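Local coordinates for protein alpha-fucosidase (Bifidobacterium bifidum, PDB 2EAE) that hydrolyses alpha-1,2-linked L-fucose from glycans, being the catalytic domain of a 1,2-alpha-L-fucosidase, with calcium and reaction products bound here, at residues A130-Y135 with G415-M420; N411-S416 with H760-I765. The protein carries 1 engineered substitution. One frame throughout, in Å; residues are numbered along the deposited sequence.

Interaction 1. Residues A130-Y135 with G415-M420. With FUL (beta-L-fucopyranose), chain D; GAL (beta-D-galactopyranose), chain B.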
ATOM      1  N   ALA A 130     -22.393   5.191 -11.204  1.00 24.75           N
ATOM      2  CA  ALA A 130     -22.216   6.643 -11.176  1.00 24.92           C
ATOM      3  C   ALA A 130     -22.051   7.163  -9.752  1.00 24.29           C
ATOM      4  O   ALA A 130     -21.345   8.142  -9.533  1.00 25.40           O
ATOM      5  CB  ALA A 130     -23.381   7.366 -11.887  1.00 25.05           C
ATOM      6  N   GLU A 131     -22.695   6.497  -8.808  1.00 25.78           N
ATOM      7  CA  GLU A 131     -22.564   6.828  -7.380  1.00 26.03           C
ATOM      8  C   GLU A 131     -21.241   6.333  -6.825  1.00 25.32           C
ATOM      9  O   GLU A 131     -20.639   6.995  -5.974  1.00 25.52           O
ATOM     10  CB  GLU A 131     -23.669   6.177  -6.560  1.00 25.98           C
ATOM     11  CG  GLU A 131     -25.011   6.904  -6.610  1.00 30.12           C
ATOM     12  CD  GLU A 131     -25.999   6.340  -5.599  1.00 32.24           C
ATOM     13  OE1 GLU A 131     -25.797   5.203  -5.078  1.00 30.58           O
ATOM     14  OE2 GLU A 131     -26.987   7.060  -5.316  1.00 34.50           O
ATOM     15  N   GLN A 132     -20.826   5.152  -7.270  1.00 23.71           N
ATOM     16  CA  GLN A 132     -19.513   4.615  -6.837  1.00 22.80           C
ATOM     17  C   GLN A 132     -18.391   5.535  -7.296  1.00 22.80           C
ATOM     18  O   GLN A 132     -17.564   5.995  -6.486  1.00 21.75           O
ATOM     19  CB  GLN A 132     -19.298   3.179  -7.343  1.00 21.64           C
ATOM     20  CG  GLN A 132     -17.953   2.553  -6.867  1.00 21.97           C
ATOM     21  CD  GLN A 132     -17.895   1.037  -7.037  1.00 22.35           C
ATOM     22  OE1 GLN A 132     -18.849   0.405  -7.507  1.00 24.34           O
ATOM     23  NE2 GLN A 132     -16.753   0.447  -6.668  1.00 18.98           N
ATOM     24  N   GLY A 133     -18.378   5.837  -8.604  1.00 22.92           N
ATOM     25  CA  GLY A 133     -17.345   6.659  -9.176  1.00 22.81           C
ATOM     26  C   GLY A 133     -15.999   5.956  -9.220  1.00 23.07           C
ATOM     27  O   GLY A 133     -15.903   4.741  -8.998  1.00 22.50           O
ATOM     28  N   ASN A 134     -14.970   6.736  -9.498  1.00 23.66           N
ATOM     29  CA  ASN A 134     -13.603   6.252  -9.567  1.00 23.74           C
ATOM     30  C   ASN A 134     -12.582   7.372  -9.573  1.00 23.53           C
ATOM     31  O   ASN A 134     -12.938   8.552  -9.664  1.00 23.99           O
ATOM     32  CB  ASN A 134     -13.389   5.257 -10.734  1.00 24.20           C
ATOM     33  CG  ASN A 134     -13.573   5.881 -12.118  1.00 26.90           C
ATOM     34  OD1 ASN A 134     -13.957   7.057 -12.279  1.00 29.49           O
ATOM     35  ND2 ASN A 134     -13.299   5.081 -13.132  1.00 29.15           N
ATOM     36  N   TYR A 135     -11.305   7.001  -9.494  1.00 22.65           N
ATOM     37  CA  TYR A 135     -10.213   7.968  -9.649  1.00 21.85           C
ATOM     38  C   TYR A 135     -10.032   8.341 -11.107  1.00 23.45           C
ATOM     39  O   TYR A 135     -10.018   7.444 -11.972  1.00 24.03           O
ATOM     40  CB  TYR A 135      -8.901   7.344  -9.196  1.00 22.00           C
ATOM     41  CG  TYR A 135      -7.718   8.286  -9.104  1.00 19.99           C
ATOM     42  CD1 TYR A 135      -7.802   9.488  -8.391  1.00 19.72           C
ATOM     43  CD2 TYR A 135      -6.489   7.942  -9.662  1.00 19.00           C
ATOM     44  CE1 TYR A 135      -6.708  10.316  -8.272  1.00 19.45           C
ATOM     45  CE2 TYR A 135      -5.385   8.764  -9.541  1.00 18.45           C
ATOM     46  CZ  TYR A 135      -5.491   9.955  -8.835  1.00 20.57           C
ATOM     47  OH  TYR A 135      -4.389  10.775  -8.698  1.00 22.37           O
ATOM     48  N   GLY A 415     -11.256   0.949 -11.155  1.00 20.27           N
ATOM     49  CA  GLY A 415     -11.427   2.328 -10.787  1.00 20.18           C
ATOM     50  C   GLY A 415     -10.221   2.980 -10.168  1.00 20.86           C
ATOM     51  O   GLY A 415     -10.319   4.092  -9.616  1.00 21.66           O
ATOM     52  N   SER A 416      -9.065   2.316 -10.280  1.00 20.58           N
ATOM     53  CA  SER A 416      -7.882   2.697  -9.511  1.00 19.57           C
ATOM     54  C   SER A 416      -8.268   3.067  -8.072  1.00 19.73           C
ATOM     55  O   SER A 416      -7.833   4.105  -7.572  1.00 19.44           O
ATOM     56  CB  SER A 416      -7.165   3.858 -10.188  1.00 20.15           C
ATOM     57  OG  SER A 416      -5.906   4.135  -9.576  1.00 19.05           O
ATOM     58  N   ASP A 417      -9.081   2.217  -7.439  1.00 18.65           N
ATOM     59  CA  ASP A 417      -9.765   2.532  -6.190  1.00 19.03           C
ATOM     60  C   ASP A 417      -8.976   2.137  -4.939  1.00 17.43           C
ATOM     61  O   ASP A 417      -7.777   1.992  -4.988  1.00 17.90           O
ATOM     62  CB  ASP A 417     -11.199   1.929  -6.164  1.00 19.14           C
ATOM     63  CG  ASP A 417     -11.233   0.371  -6.169  1.00 21.58           C
ATOM     64  OD1 ASP A 417     -10.184  -0.297  -5.990  1.00 19.02           O
ATOM     65  OD2 ASP A 417     -12.342  -0.205  -6.345  1.00 23.28           O
ATOM     66  N   PHE A 418      -9.679   2.004  -3.816  1.00 16.89           N
ATOM     67  CA  PHE A 418      -9.114   1.526  -2.558  1.00 17.36           C
ATOM     68  C   PHE A 418      -9.700   0.139  -2.405  1.00 18.48           C
ATOM     69  O   PHE A 418     -10.900  -0.007  -2.073  1.00 20.03           O
ATOM     70  CB  PHE A 418      -9.511   2.464  -1.389  1.00 16.61           C
ATOM     71  CG  PHE A 418      -9.026   3.880  -1.597  1.00 17.00           C
ATOM     72  CD1 PHE A 418      -7.648   4.169  -1.558  1.00 20.11           C
ATOM     73  CD2 PHE A 418      -9.910   4.882  -1.961  1.00 19.23           C
ATOM     74  CE1 PHE A 418      -7.177   5.477  -1.800  1.00 18.93           C
ATOM     75  CE2 PHE A 418      -9.456   6.208  -2.205  1.00 18.73           C
ATOM     76  CZ  PHE A 418      -8.087   6.503  -2.135  1.00 17.71           C
ATOM     77  N   HIS A 419      -8.877  -0.874  -2.697  1.00 19.69           N
ATOM     78  CA  HIS A 419      -9.305  -2.272  -2.755  1.00 18.21           C
ATOM     79  C   HIS A 419      -8.779  -2.980  -1.516  1.00 19.12           C
ATOM     80  O   HIS A 419      -7.566  -3.233  -1.393  1.00 19.21           O
ATOM     81  CB  HIS A 419      -8.757  -2.956  -4.005  1.00 18.85           C
ATOM     82  CG  HIS A 419      -9.809  -3.448  -4.950  1.00 19.72           C
ATOM     83  ND1 HIS A 419     -10.196  -4.778  -5.019  1.00 21.83           N
ATOM     84  CD2 HIS A 419     -10.514  -2.797  -5.903  1.00 16.45           C
ATOM     85  CE1 HIS A 419     -11.114  -4.912  -5.959  1.00 14.76           C
ATOM     86  NE2 HIS A 419     -11.324  -3.725  -6.512  1.00 21.70           N
ATOM     87  N   MET A 420      -9.697  -3.257  -0.593  1.00 18.93           N
ATOM     88  CA  MET A 420      -9.356  -3.582   0.804  1.00 19.90           C
ATOM     89  C   MET A 420      -9.425  -5.056   1.102  1.00 18.86           C
ATOM     90  O   MET A 420      -9.523  -5.459   2.260  1.00 18.49           O
ATOM     91  CB  MET A 420     -10.243  -2.802   1.794  1.00 20.35           C
ATOM     92  CG  MET A 420     -10.015  -1.305   1.841  1.00 23.71           C
ATOM     93  SD  MET A 420     -10.261  -0.666   3.541  1.00 24.61           S
ATOM     94  CE  MET A 420     -11.794  -1.450   4.070  1.00 23.33           C
TER
HETATM   95  C1  FUL D 900      -8.867  -8.159  -6.326  0.70 23.78           C
HETATM   96  C2  FUL D 900      -7.971  -9.180  -7.060  0.70 22.67           C
HETATM   97  O2  FUL D 900      -8.638 -10.462  -7.098  0.70 21.05           O
HETATM   98  C3  FUL D 900      -7.565  -8.759  -8.491  0.70 21.46           C
HETATM   99  O3  FUL D 900      -6.434  -9.552  -8.918  0.70 20.45           O
HETATM  100  C4  FUL D 900      -7.175  -7.281  -8.549  0.70 21.66           C
HETATM  101  O4  FUL D 900      -5.988  -7.171  -7.755  0.70 19.05           O
HETATM  102  C5  FUL D 900      -8.285  -6.421  -7.944  0.70 23.09           C
HETATM  103  C6  FUL D 900      -7.945  -4.931  -7.907  0.70 22.86           C
HETATM  104  O5  FUL D 900      -8.506  -6.810  -6.595  0.70 24.90           O
HETATM  105  O1  FUL D 900      -8.772  -8.273  -4.892  0.70 24.06           O
HETATM  106  C1  GAL B   2     -12.715  -8.298 -10.065  0.70 17.62           C
HETATM  107  C2  GAL B   2     -11.987  -8.050  -8.733  0.70 14.48           C
HETATM  108  C3  GAL B   2     -12.994  -7.828  -7.594  0.70 14.81           C
HETATM  109  C4  GAL B   2     -13.962  -6.702  -8.003  0.70 11.83           C
HETATM  110  C5  GAL B   2     -14.631  -7.058  -9.338  0.70 15.98           C
HETATM  111  C6  GAL B   2     -15.476  -5.897  -9.816  0.70 17.25           C
HETATM  112  O2  GAL B   2     -11.061  -9.069  -8.439  0.70 19.63           O
HETATM  113  O3  GAL B   2     -12.261  -7.444  -6.457  0.70 11.06           O
HETATM  114  O4  GAL B   2     -13.240  -5.501  -8.146  0.70 12.28           O
HETATM  115  O5  GAL B   2     -13.623  -7.257 -10.312  0.70 16.46           O
HETATM  116  O6  GAL B   2     -16.276  -6.349 -10.900  0.70 23.11           O
HETATM  117  O   HOH W   1     -14.345   1.473  -5.708  1.00 21.71           O

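Interaction 2. Residues N411-S416 with H760-I765. With FUL (beta-L-fucopyranose), chain D; GLC (alpha-D-glucopyranose), chain C; GAL (beta-D-galactopyranose), chain B.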
ATOM      1  N   ASN A 411     -13.620   2.700 -17.661  1.00 27.52           N
ATOM      2  CA  ASN A 411     -12.388   2.892 -18.429  1.00 28.44           C
ATOM      3  C   ASN A 411     -11.141   2.644 -17.624  1.00 27.39           C
ATOM      4  O   ASN A 411     -10.124   2.318 -18.182  1.00 27.87           O
ATOM      5  CB  ASN A 411     -12.335   4.287 -19.041  1.00 28.66           C
ATOM      6  CG  ASN A 411     -13.465   4.509 -20.044  1.00 32.36           C
ATOM      7  OD1 ASN A 411     -13.409   4.027 -21.176  1.00 35.67           O
ATOM      8  ND2 ASN A 411     -14.485   5.231 -19.626  1.00 32.28           N
ATOM      9  N   THR A 412     -11.228   2.837 -16.314  1.00 26.70           N
ATOM     10  CA  THR A 412     -10.079   2.668 -15.439  1.00 25.07           C
ATOM     11  C   THR A 412     -10.190   1.333 -14.708  1.00 24.98           C
ATOM     12  O   THR A 412     -11.231   1.026 -14.087  1.00 24.87           O
ATOM     13  CB  THR A 412      -9.955   3.851 -14.477  1.00 24.98           C
ATOM     14  OG1 THR A 412      -9.682   5.030 -15.241  1.00 25.35           O
ATOM     15  CG2 THR A 412      -8.811   3.662 -13.482  1.00 23.77           C
ATOM     16  N   PRO A 413      -9.121   0.524 -14.775  1.00 23.96           N
ATOM     17  CA  PRO A 413      -9.217  -0.828 -14.223  1.00 23.26           C
ATOM     18  C   PRO A 413      -9.456  -0.780 -12.694  1.00 22.35           C
ATOM     19  O   PRO A 413      -8.696  -0.159 -11.952  1.00 22.06           O
ATOM     20  CB  PRO A 413      -7.863  -1.452 -14.547  1.00 23.21           C
ATOM     21  CG  PRO A 413      -6.981  -0.371 -14.936  1.00 24.28           C
ATOM     22  CD  PRO A 413      -7.783   0.828 -15.309  1.00 24.24           C
ATOM     23  N   TRP A 414     -10.548  -1.396 -12.274  1.00 21.41           N
ATOM     24  CA  TRP A 414     -10.956  -1.410 -10.870  1.00 21.11           C
ATOM     25  C   TRP A 414     -11.034  -0.025 -10.277  1.00 20.68           C
ATOM     26  O   TRP A 414     -10.881   0.174  -9.050  1.00 20.07           O
ATOM     27  CB  TRP A 414     -10.034  -2.311 -10.046  1.00 20.12           C
ATOM     28  CG  TRP A 414      -9.936  -3.654 -10.592  1.00 21.24           C
ATOM     29  CD1 TRP A 414     -10.887  -4.611 -10.558  1.00 19.91           C
ATOM     30  CD2 TRP A 414      -8.819  -4.210 -11.287  1.00 20.90           C
ATOM     31  NE1 TRP A 414     -10.443  -5.736 -11.198  1.00 20.95           N
ATOM     32  CE2 TRP A 414      -9.163  -5.524 -11.633  1.00 20.76           C
ATOM     33  CE3 TRP A 414      -7.524  -3.738 -11.596  1.00 21.60           C
ATOM     34  CZ2 TRP A 414      -8.288  -6.373 -12.322  1.00 22.25           C
ATOM     35  CZ3 TRP A 414      -6.652  -4.578 -12.269  1.00 19.53           C
ATOM     36  CH2 TRP A 414      -7.030  -5.880 -12.626  1.00 20.97           C
ATOM     37  N   GLY A 415     -11.256   0.949 -11.155  1.00 20.27           N
ATOM     38  CA  GLY A 415     -11.427   2.328 -10.787  1.00 20.18           C
ATOM     39  C   GLY A 415     -10.221   2.980 -10.168  1.00 20.86           C
ATOM     40  O   GLY A 415     -10.319   4.092  -9.616  1.00 21.66           O
ATOM     41  N   SER A 416      -9.065   2.316 -10.280  1.00 20.58           N
ATOM     42  CA  SER A 416      -7.882   2.697  -9.511  1.00 19.57           C
ATOM     43  C   SER A 416      -8.268   3.067  -8.072  1.00 19.73           C
ATOM     44  O   SER A 416      -7.833   4.105  -7.572  1.00 19.44           O
ATOM     45  CB  SER A 416      -7.165   3.858 -10.188  1.00 20.15           C
ATOM     46  OG  SER A 416      -5.906   4.135  -9.576  1.00 19.05           O
ATOM     47  N   HIS A 760      -0.390  -6.486 -13.207  1.00 17.41           N
ATOM     48  CA  HIS A 760      -1.344  -7.561 -12.965  1.00 19.07           C
ATOM     49  C   HIS A 760      -1.450  -8.635 -14.068  1.00 18.94           C
ATOM     50  O   HIS A 760      -1.489  -9.809 -13.729  1.00 19.30           O
ATOM     51  CB  HIS A 760      -2.715  -6.901 -12.686  1.00 18.93           C
ATOM     52  CG  HIS A 760      -3.822  -7.857 -12.308  1.00 22.37           C
ATOM     53  ND1 HIS A 760      -4.525  -8.597 -13.240  1.00 23.92           N
ATOM     54  CD2 HIS A 760      -4.418  -8.095 -11.116  1.00 23.48           C
ATOM     55  CE1 HIS A 760      -5.472  -9.285 -12.629  1.00 23.90           C
ATOM     56  NE2 HIS A 760      -5.428  -8.998 -11.338  1.00 21.93           N
ATOM     57  N   ALA A 761      -1.538  -8.294 -15.368  1.00 19.34           N
ATOM     58  CA  ALA A 761      -1.598  -6.913 -15.913  1.00 19.38           C
ATOM     59  C   ALA A 761      -3.023  -6.387 -15.821  1.00 19.73           C
ATOM     60  O   ALA A 761      -3.955  -7.184 -15.699  1.00 20.07           O
ATOM     61  CB  ALA A 761      -1.165  -6.915 -17.383  1.00 19.58           C
ATOM     62  N   PRO A 762      -3.205  -5.048 -15.935  1.00 18.77           N
ATOM     63  CA  PRO A 762      -2.207  -3.999 -16.199  1.00 18.67           C
ATOM     64  C   PRO A 762      -1.495  -3.451 -14.947  1.00 17.93           C
ATOM     65  O   PRO A 762      -1.478  -4.114 -13.915  1.00 17.22           O
ATOM     66  CB  PRO A 762      -3.065  -2.893 -16.788  1.00 17.96           C
ATOM     67  CG  PRO A 762      -4.359  -3.007 -16.004  1.00 18.92           C
ATOM     68  CD  PRO A 762      -4.577  -4.496 -15.836  1.00 19.36           C
ATOM     69  N   PHE A 763      -0.884  -2.284 -15.055  1.00 17.88           N
ATOM     70  CA  PHE A 763      -0.130  -1.666 -13.937  1.00 18.45           C
ATOM     71  C   PHE A 763      -0.998  -1.614 -12.659  1.00 18.17           C
ATOM     72  O   PHE A 763      -2.156  -1.191 -12.697  1.00 18.67           O
ATOM     73  CB  PHE A 763       0.351  -0.256 -14.327  1.00 19.07           C
ATOM     74  CG  PHE A 763       0.654   0.656 -13.150  1.00 19.30           C
ATOM     75  CD1 PHE A 763       1.541   0.254 -12.135  1.00 20.17           C
ATOM     76  CD2 PHE A 763       0.113   1.926 -13.093  1.00 21.29           C
ATOM     77  CE1 PHE A 763       1.834   1.127 -11.051  1.00 19.48           C
ATOM     78  CE2 PHE A 763       0.390   2.811 -12.001  1.00 20.94           C
ATOM     79  CZ  PHE A 763       1.260   2.406 -10.997  1.00 19.89           C
ATOM     80  N   GLN A 764      -0.432  -2.099 -11.555  1.00 17.16           N
ATOM     81  CA  GLN A 764      -1.090  -2.039 -10.237  1.00 18.40           C
ATOM     82  C   GLN A 764       0.082  -1.883  -9.287  1.00 17.12           C
ATOM     83  O   GLN A 764       1.009  -2.685  -9.321  1.00 17.99           O
ATOM     84  CB  GLN A 764      -1.817  -3.357  -9.927  1.00 18.32           C
ATOM     85  CG  GLN A 764      -3.048  -3.646 -10.797  1.00 20.85           C
ATOM     86  CD  GLN A 764      -4.204  -2.749 -10.452  1.00 23.36           C
ATOM     87  OE1 GLN A 764      -4.457  -1.731 -11.126  1.00 25.64           O
ATOM     88  NE2 GLN A 764      -4.888  -3.080  -9.370  1.00 23.32           N
ATOM     89  N   ILE A 765       0.004  -0.914  -8.393  1.00 16.71           N
ATOM     90  CA  ILE A 765       1.198  -0.503  -7.627  1.00 16.98           C
ATOM     91  C   ILE A 765       1.481  -1.412  -6.429  1.00 16.89           C
ATOM     92  O   ILE A 765       2.594  -1.425  -5.958  1.00 16.79           O
ATOM     93  CB  ILE A 765       1.107   0.965  -7.174  1.00 15.92           C
ATOM     94  CG1 ILE A 765       2.518   1.566  -6.912  1.00 16.35           C
ATOM     95  CG2 ILE A 765       0.146   1.093  -5.989  1.00 15.09           C
ATOM     96  CD1 ILE A 765       2.460   3.092  -6.648  1.00 16.51           C
TER
HETATM   97  C1  FUL D 900      -8.867  -8.159  -6.326  0.70 23.78           C
HETATM   98  C2  FUL D 900      -7.971  -9.180  -7.060  0.70 22.67           C
HETATM   99  O2  FUL D 900      -8.638 -10.462  -7.098  0.70 21.05           O
HETATM  100  C3  FUL D 900      -7.565  -8.759  -8.491  0.70 21.46           C
HETATM  101  O3  FUL D 900      -6.434  -9.552  -8.918  0.70 20.45           O
HETATM  102  C4  FUL D 900      -7.175  -7.281  -8.549  0.70 21.66           C
HETATM  103  O4  FUL D 900      -5.988  -7.171  -7.755  0.70 19.05           O
HETATM  104  C5  FUL D 900      -8.285  -6.421  -7.944  0.70 23.09           C
HETATM  105  C6  FUL D 900      -7.945  -4.931  -7.907  0.70 22.86           C
HETATM  106  O5  FUL D 900      -8.506  -6.810  -6.595  0.70 24.90           O
HETATM  107  O1  FUL D 900      -8.772  -8.273  -4.892  0.70 24.06           O
HETATM  108  C1  GLC C   1     -11.892 -10.572 -14.738  0.70 35.91           C
HETATM  109  C2  GLC C   1     -12.667  -9.246 -14.640  0.70 33.48           C
HETATM  110  C3  GLC C   1     -12.240  -8.363 -13.480  0.70 29.66           C
HETATM  111  C4  GLC C   1     -12.088  -9.192 -12.219  0.70 27.61           C
HETATM  112  C5  GLC C   1     -10.954 -10.169 -12.496  0.70 31.56           C
HETATM  113  C6  GLC C   1     -10.644 -11.002 -11.266  0.70 32.54           C
HETATM  114  O1  GLC C   1     -10.817 -10.481 -15.650  0.70 41.25           O
HETATM  115  O2  GLC C   1     -12.536  -8.454 -15.798  0.70 32.14           O
HETATM  116  O3  GLC C   1     -13.262  -7.419 -13.333  0.70 29.61           O
HETATM  117  O4  GLC C   1     -11.771  -8.368 -11.112  0.70 19.79           O
HETATM  118  O5  GLC C   1     -11.366 -11.073 -13.508  0.70 36.39           O
HETATM  119  O6  GLC C   1     -11.680 -11.962 -11.161  0.70 32.79           O
HETATM  120  C1  GAL B   2     -12.715  -8.298 -10.065  0.70 17.62           C
HETATM  121  C2  GAL B   2     -11.987  -8.050  -8.733  0.70 14.48           C
HETATM  122  C3  GAL B   2     -12.994  -7.828  -7.594  0.70 14.81           C
HETATM  123  C4  GAL B   2     -13.962  -6.702  -8.003  0.70 11.83           C
HETATM  124  C5  GAL B   2     -14.631  -7.058  -9.338  0.70 15.98           C
HETATM  125  C6  GAL B   2     -15.476  -5.897  -9.816  0.70 17.25           C
HETATM  126  O2  GAL B   2     -11.061  -9.069  -8.439  0.70 19.63           O
HETATM  127  O3  GAL B   2     -12.261  -7.444  -6.457  0.70 11.06           O
HETATM  128  O4  GAL B   2     -13.240  -5.501  -8.146  0.70 12.28           O
HETATM  129  O5  GAL B   2     -13.623  -7.257 -10.312  0.70 16.46           O
HETATM  130  O6  GAL B   2     -16.276  -6.349 -10.900  0.70 23.11           O

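Interaction 1. Residues A130-Y135 with G415-M420
The loop that leaves helix 129-132 of the N-terminal beta-sheet domain docks, through Asn134 and Tyr135, on Gly415 and Ser416, the turn leading into strand 418-419 of the catalytic domain. Tyr135 N donates to Gly415 O over 3.1 Å in a nearly straight bond (160°). Beside it Asn134 CB rests 3.5 Å from Gly415 CA, a closeness that the lack of a side chain on Gly415 allows. The backbone sets Tyr135 CB beside Ser416, and CG stands anti to the backbone N (chi1 -171°), which swings the ring so that CD2 lies 3.9 Å from Ser416 OG, while the hydroxyl runs on to Ile399 O. Farther along, one water accepts from Gln132 NE2 (2.8 Å) and donates to Asp417 OD2 (2.7 Å). His419 turns a face to the fucose, with FUL C6 3.6 Å above the plane over the ring centre, and its edge to the galactose, near GAL O3. With an alanine here, the fucose methyl would probably lose the ring face beneath it. Gln132 NE2 also bonds Glu485, itself a partner of the galactose, so the N-terminal domain reaches the sugar site as a second shell and helps to satisfy the buried Asp417 carboxylate.

Interaction 2. Residues N411-S416 with H760-I765
Trp414 reaches across from the 411-416 loop to His760, Pro762 and Gln764, lining the fucose pocket on the way. With CG beside the backbone N and anti to the carbonyl carbon (chi1 -54°), the indole swings out from CB, which already lies 4.0 Å from FUL C6. CG comes closer, at 3.6 Å from that same methyl carbon, which sits over one face of the indole near the rim, a CH-pi type of approach. On the pyrrole side CD1 passes 3.5 Å from GAL O4, and NE1 donates to GLC O4 over 2.9 Å, close to straight at 164°, so the partner lies at the ring edge. One residue thus touches all three sugars. Both loops belong to the family 95 catalytic domain, whose helices form an (alpha/alpha)6 barrel; residues 760-765 end the loop between helix 737-750 and helix 766-779. On the benzene side, CE3 and CZ3 meet the end of the Gln764 side chain, which crosses that of Trp414 at about a right angle, and CZ3 also touches Pro762 CD. The tip, CH2, points into the face of His760, 3.6 Å above the imidazole plane and over its centre, an edge-to-face pair with planes 53° apart. That imidazole is held at both nitrogens: NE2 donates to FUL O3 at 2.7 Å, in the ring plane, and ND1 to Ala761 O, which takes the bond from above its carbonyl plane. Two consecutive cis peptides, before Ala761 and before Pro762, turn the loop, and His760 N bonds Pro762 O. One residue before the tryptophan, Pro413 CG packs on Pro762 CG at 3.9 Å, one pyrrolidine ring slanting across the other.

From the N terminus, the chain passes 130-135 in the beta-sheet domain and comes back against that loop at 415-420, in the catalytic domain, so interaction 1 closes a loop of about 280 residues that takes in much of the beta-sheet domain. Interaction 2 opens on 411-416 and closes some 340 residues later at 760-765, a loop rich in helix that stays within the family 95 catalytic domain. The loops do not nest; they follow one another and overlap at Gly415 and Ser416. That shared turn ties the beta domain to the late barrel loop. Their centres lie about 11 Å apart, Trp414 and His419 rings meet at about 75°, and both contacts touch the same fucose and galactose.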